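Local coordinates for lipoprotein (Actinomyces odontolyticus, PDB 3UP9) that probably serves as the membrane-anchored, methionine-binding lipoprotein of a transport system, holding its amino acid between two lobes in the manner of periplasmic binding proteins, at residues 57-62 with 202-207; 85-90 with 196-201. All blocks are in the same frame, centred on the assembly; numbering follows the deposited sequence.

Contact 1: 57-62 with 202-207; sequences LDANFY and NVLVWK. With MSE (selenomethionine), chain B.
Asn60 and Val205 form the hydrogen-bonded pair at the middle of an antiparallel strand pairing: Asn60 N donates to Val205 O at 2.8 Å, and Val205 N returns a bond to Asn60 O at 2.9 Å. Both are fairly straight, so this pair sets the register. On the same face of the sheet their side chains run alongside each other, with Asn60 OD1 3.6 Å from Val205 CB. With CG between the backbone N and the carbonyl carbon (chi1 63°), the carboxamide stands out from its own strand and brings OD1 beside the valine. The opposite face is apolar; there Leu204 CD1 lies against both Ala59 CB and Phe61 CB, while the Phe61 ring presents the edge bearing CD1 to Val203 O.

Toward the ligand the direct backbone bonding gives way to water. One water accepts from Tyr62 N and sits within hydrogen-bonding distance of Val203 O, at 2.6 Å, and of Asn60 OD1. At the far end a second water bridges Asp58 O and Lys207 N.

The strand pair ends in the selenomethionine pocket. Asn202 ND2 donates to the ligand carboxylate atom O at 2.9 Å, and its OD1 takes a weak bond from the ligand N; His18 and the backbone oxygen of His86 also bond this amide, fixing its rotation. The Tyr62 ring meets the other end of the amino acid, CE2 lying 3.6 Å from the terminal methyl CE.

Asn49 holds Asn60 ND2 from helix 46-53, which also packs on Tyr62 and Val205. Helix 213-223 covers Phe61, Leu204 and Trp206 on the other face, and strands 7-13 and 79-81 flank the pair within the mixed sheet.

Contact 2: 85-90 with 196-201; sequences IHLEPL and VDNPAV. With MSE (selenomethionine), chain B.
Leu87 and Val201 face each other with CA atoms 4.8 Å apart where short strand 86-87 runs antiparallel to the start of strand 201-207, and no direct hydrogen bond joins the two segments. The loop before Val201 carries an Asx turn, in which Asn198 OD1 accepts from Ala200 N at 3.1 Å, overlapped by an inverse gamma turn centred on Ala200, whose closing bond is weak.

Leu87 supplies most of the side-chain contact. Its CG is anti to the backbone N (chi1 176°), which carries CD1 across to the turn; CD1 sits 3.6 Å from Asn198 CG and also touches Ala200 O, while CD2 meets Asn198 CB. The leucine thus packs against an amide already tied down at both ends, since Asn198 ND2 bonds Ser194 O and Glu193.

Beyond the leucine, the contact becomes part of the ligand pocket. One water accepts from Glu88 N and lies at hydrogen-bonding distance of Ala200 O (2.8 Å) and of the selenomethionine carboxylate atom O, so it bridges the two segments and ties both to the ligand. Glu88 reaches the amino group with an extended chain, and its OE1 also accepts from Asn176 N, a bond that would steady the carboxylate. Its other oxygen, OE2, uses the anti lone pair to accept from His86 NE2 at 2.9 Å, the oxygen lying in the imidazole plane. The ligand N itself donates to Glu88 OE1 at 2.6 Å.

Overall arrangement
From the N terminus, strand 7-13 enters the mixed sheet beside 57-62, the first half of contact 1. The chain next passes through 85-90 and crosses to build the second lobe, with its five-stranded sheet, before returning through 196-201. There contact 2 closes the inner loop; the chain runs directly on into 202-207, where contact 1 closes the outer one, so the two are nested. Their centres lie about 17 Å apart, yet they touch: Ile85 and His86 pair with Asn202 through the backbone and pack on Phe61. Contact 1 belongs to the sheet of the first lobe, contact 2 to the inter-lobe connections, and both reach the bound selenomethionine.

Contact 1: 57-62 with 202-207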
# COMPACT_ATOMS: atom_id res chain seq x y z
N LEU A 57 -13.13 12.59 -6.77
CA LEU A 57 -11.71 12.72 -6.91
C LEU A 57 -11.41 12.70 -8.39
O LEU A 57 -12.07 12.05 -9.18
CB LEU A 57 -10.96 11.55 -6.24
CG LEU A 57 -11.01 11.32 -4.75
CD1 LEU A 57 -10.43 9.94 -4.41
CD2 LEU A 57 -10.37 12.50 -4.01
N ASP A 58 -10.37 13.41 -8.75
CA ASP A 58 -9.81 13.36 -10.10
C ASP A 58 -8.84 12.19 -10.24
O ASP A 58 -8.73 11.62 -11.32
CB ASP A 58 -9.12 14.68 -10.43
CG ASP A 58 -10.09 15.87 -10.57
OD1 ASP A 58 -11.12 15.73 -11.28
OD2 ASP A 58 -9.80 16.96 -10.00
N ALA A 59 -8.14 11.85 -9.17
CA ALA A 59 -7.11 10.80 -9.19
C ALA A 59 -7.00 10.30 -7.76
O ALA A 59 -7.44 10.97 -6.86
CB ALA A 59 -5.76 11.31 -9.71
N ASN A 60 -6.44 9.13 -7.55
CA ASN A 60 -5.99 8.74 -6.21
C ASN A 60 -4.57 8.18 -6.32
O ASN A 60 -4.12 7.77 -7.38
CB ASN A 60 -6.97 7.81 -5.43
CG ASN A 60 -7.19 6.45 -6.08
OD1 ASN A 60 -6.25 5.83 -6.58
ND2 ASN A 60 -8.45 5.96 -6.05
N PHE A 61 -3.86 8.23 -5.21
CA PHE A 61 -2.49 7.76 -5.13
C PHE A 61 -2.33 7.05 -3.79
O PHE A 61 -2.06 7.68 -2.77
CB PHE A 61 -1.48 8.92 -5.30
CG PHE A 61 -0.06 8.50 -5.11
CD1 PHE A 61 0.44 7.34 -5.71
CD2 PHE A 61 0.79 9.25 -4.29
CE1 PHE A 61 1.76 6.95 -5.51
CE2 PHE A 61 2.13 8.88 -4.10
CZ PHE A 61 2.61 7.71 -4.70
N TYR A 62 -2.60 5.73 -3.80
CA TYR A 62 -2.58 4.93 -2.57
C TYR A 62 -2.43 3.43 -2.82
O TYR A 62 -2.19 2.72 -1.89
CB TYR A 62 -3.85 5.15 -1.74
CG TYR A 62 -5.04 4.32 -2.16
CD1 TYR A 62 -5.80 4.65 -3.28
CD2 TYR A 62 -5.42 3.21 -1.44
CE1 TYR A 62 -6.89 3.89 -3.68
CE2 TYR A 62 -6.48 2.45 -1.85
CZ TYR A 62 -7.21 2.78 -2.98
OH TYR A 62 -8.30 2.01 -3.34
N ASN A 202 3.30 1.17 -6.18
CA ASN A 202 2.22 2.12 -5.98
C ASN A 202 2.07 3.12 -7.12
O ASN A 202 3.01 3.75 -7.53
CB ASN A 202 2.47 2.92 -4.68
CG ASN A 202 2.21 2.11 -3.45
OD1 ASN A 202 1.16 2.27 -2.80
ND2 ASN A 202 3.18 1.26 -3.08
N VAL A 203 0.84 3.30 -7.60
CA VAL A 203 0.58 4.04 -8.82
C VAL A 203 -0.50 5.11 -8.65
O VAL A 203 -1.34 5.01 -7.76
CB VAL A 203 0.22 3.05 -10.00
CG1 VAL A 203 1.47 2.29 -10.43
CG2 VAL A 203 -0.89 2.10 -9.59
N LEU A 204 -0.41 6.14 -9.50
CA LEU A 204 -1.45 7.18 -9.64
C LEU A 204 -2.56 6.53 -10.46
O LEU A 204 -2.26 5.87 -11.46
CB LEU A 204 -0.92 8.45 -10.37
CG LEU A 204 -1.90 9.61 -10.46
CD1 LEU A 204 -2.07 10.35 -9.15
CD2 LEU A 204 -1.41 10.60 -11.51
N VAL A 205 -3.81 6.65 -10.01
CA VAL A 205 -4.95 6.03 -10.74
C VAL A 205 -5.95 7.12 -10.96
O VAL A 205 -6.16 7.95 -10.08
CB VAL A 205 -5.56 4.79 -9.99
CG1 VAL A 205 -6.81 4.26 -10.69
CG2 VAL A 205 -4.51 3.72 -9.76
N TRP A 206 -6.53 7.14 -12.15
CA TRP A 206 -7.61 8.04 -12.50
C TRP A 206 -8.66 7.32 -13.36
O TRP A 206 -8.48 6.16 -13.77
CB TRP A 206 -7.02 9.29 -13.19
CG TRP A 206 -6.35 9.01 -14.52
CD1 TRP A 206 -6.95 9.07 -15.77
CD2 TRP A 206 -4.98 8.55 -14.77
NE1 TRP A 206 -6.08 8.69 -16.74
CE2 TRP A 206 -4.87 8.37 -16.21
CE3 TRP A 206 -3.86 8.25 -13.95
CZ2 TRP A 206 -3.68 7.96 -16.82
CZ3 TRP A 206 -2.68 7.82 -14.58
CH2 TRP A 206 -2.60 7.67 -15.98
N LYS A 207 -9.77 7.98 -13.63
CA LYS A 207 -10.88 7.33 -14.33
C LYS A 207 -10.68 7.58 -15.82
O LYS A 207 -10.32 8.69 -16.21
CB LYS A 207 -12.21 7.91 -13.84
CG LYS A 207 -13.43 7.04 -14.09
CD LYS A 207 -14.56 7.52 -13.21
CE LYS A 207 -15.92 7.32 -13.85
NZ LYS A 207 -16.58 6.12 -13.29
N MSE B . 0.42 1.46 0.32
CA MSE B . 0.08 0.03 0.25
C MSE B . 1.23 -0.84 -0.19
O MSE B . 2.07 -0.39 -1.01
OXT MSE B . 1.28 -1.98 0.30
CB MSE B . -1.06 -0.18 -0.72
CG MSE B . -1.60 -1.65 -0.77
SE MSE B . -3.02 -1.79 -2.04
CE MSE B . -4.34 -0.42 -1.42
O HOH W 1 -10.33 10.73 -13.20
O HOH W 2 -3.56 4.80 -6.36

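Contact 2: 85-90 with 196-201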
# COMPACT_ATOMS: atom_id res chain seq x y z
N ILE A 85 5.60 4.32 -8.75
CA ILE A 85 6.29 5.39 -8.05
C ILE A 85 7.21 4.86 -6.94
O ILE A 85 8.38 5.20 -6.91
CB ILE A 85 5.28 6.43 -7.51
CG1 ILE A 85 4.53 6.97 -8.74
CG2 ILE A 85 5.98 7.56 -6.65
CD1 ILE A 85 3.13 7.40 -8.37
N HIS A 86 6.66 4.04 -6.05
CA HIS A 86 7.41 3.47 -4.98
C HIS A 86 6.81 2.16 -4.53
O HIS A 86 5.66 1.87 -4.80
CB HIS A 86 7.45 4.41 -3.80
CG HIS A 86 6.12 4.58 -3.11
ND1 HIS A 86 5.28 5.55 -3.43
CD2 HIS A 86 5.53 3.84 -2.11
CE1 HIS A 86 4.18 5.44 -2.66
NE2 HIS A 86 4.34 4.41 -1.85
N LEU A 87 7.65 1.38 -3.85
CA LEU A 87 7.32 0.16 -3.20
C LEU A 87 7.39 0.37 -1.69
O LEU A 87 8.28 1.07 -1.18
CB LEU A 87 8.36 -0.90 -3.63
CG LEU A 87 8.32 -2.28 -3.03
CD1 LEU A 87 7.12 -2.98 -3.67
CD2 LEU A 87 9.65 -3.00 -3.34
N GLU A 88 6.43 -0.24 -0.99
CA GLU A 88 6.43 -0.36 0.48
C GLU A 88 6.55 -1.82 0.85
O GLU A 88 5.53 -2.52 0.80
CB GLU A 88 5.12 0.17 1.08
CG GLU A 88 4.93 1.67 1.13
CD GLU A 88 3.46 2.06 1.08
OE1 GLU A 88 2.64 1.39 1.74
OE2 GLU A 88 3.09 3.01 0.35
N PRO A 89 7.76 -2.31 1.21
CA PRO A 89 7.87 -3.68 1.60
C PRO A 89 6.86 -4.08 2.73
O PRO A 89 6.65 -3.35 3.71
CB PRO A 89 9.34 -3.80 2.06
CG PRO A 89 10.07 -2.73 1.31
CD PRO A 89 9.07 -1.62 1.33
N LEU A 90 6.22 -5.24 2.54
CA LEU A 90 5.27 -5.73 3.50
C LEU A 90 6.04 -6.34 4.65
O LEU A 90 7.10 -6.99 4.44
CB LEU A 90 4.33 -6.75 2.85
CG LEU A 90 3.08 -7.17 3.61
CD1 LEU A 90 2.12 -5.99 3.92
CD2 LEU A 90 2.42 -8.32 2.84
N VAL A 196 12.99 -7.20 -4.62
CA VAL A 196 13.55 -7.59 -5.90
C VAL A 196 12.41 -8.27 -6.68
O VAL A 196 11.76 -9.19 -6.18
CB VAL A 196 14.79 -8.57 -5.71
CG1 VAL A 196 15.11 -9.35 -6.99
CG2 VAL A 196 16.02 -7.78 -5.22
N ASP A 197 12.17 -7.81 -7.90
CA ASP A 197 11.07 -8.32 -8.73
C ASP A 197 9.70 -8.31 -7.98
O ASP A 197 8.93 -9.26 -8.05
CB ASP A 197 11.41 -9.71 -9.30
CG ASP A 197 12.45 -9.66 -10.45
OD1 ASP A 197 13.67 -9.47 -10.20
OD2 ASP A 197 12.06 -9.84 -11.63
N ASN A 198 9.44 -7.24 -7.23
CA ASN A 198 8.22 -7.13 -6.43
C ASN A 198 7.17 -6.38 -7.27
O ASN A 198 7.42 -5.26 -7.69
CB ASN A 198 8.53 -6.41 -5.12
CG ASN A 198 7.41 -6.49 -4.13
OD1 ASN A 198 6.25 -6.47 -4.48
ND2 ASN A 198 7.77 -6.56 -2.86
N PRO A 199 6.01 -7.02 -7.58
CA PRO A 199 5.07 -6.29 -8.45
C PRO A 199 4.21 -5.23 -7.75
O PRO A 199 3.53 -4.47 -8.47
CB PRO A 199 4.20 -7.41 -9.06
CG PRO A 199 4.16 -8.42 -7.97
CD PRO A 199 5.57 -8.41 -7.38
N ALA A 200 4.29 -5.15 -6.41
CA ALA A 200 3.41 -4.27 -5.64
C ALA A 200 3.85 -2.82 -5.59
O ALA A 200 3.89 -2.19 -4.50
CB ALA A 200 3.19 -4.81 -4.21
N VAL A 201 4.12 -2.25 -6.77
CA VAL A 201 4.45 -0.83 -6.87
C VAL A 201 3.16 0.02 -6.82
O VAL A 201 2.11 -0.32 -7.37
CB VAL A 201 5.27 -0.53 -8.14
CG1 VAL A 201 6.62 -1.24 -8.10
CG2 VAL A 201 4.49 -0.89 -9.41
N MSE B . 0.42 1.46 0.32
CA MSE B . 0.08 0.03 0.25
C MSE B . 1.23 -0.84 -0.19
O MSE B . 2.07 -0.39 -1.01
OXT MSE B . 1.28 -1.98 0.30
CB MSE B . -1.06 -0.18 -0.72
CG MSE B . -1.60 -1.65 -0.77
SE MSE B . -3.02 -1.79 -2.04
CE MSE B . -4.34 -0.42 -1.42
O HOH W 3 4.25 -1.96 -1.78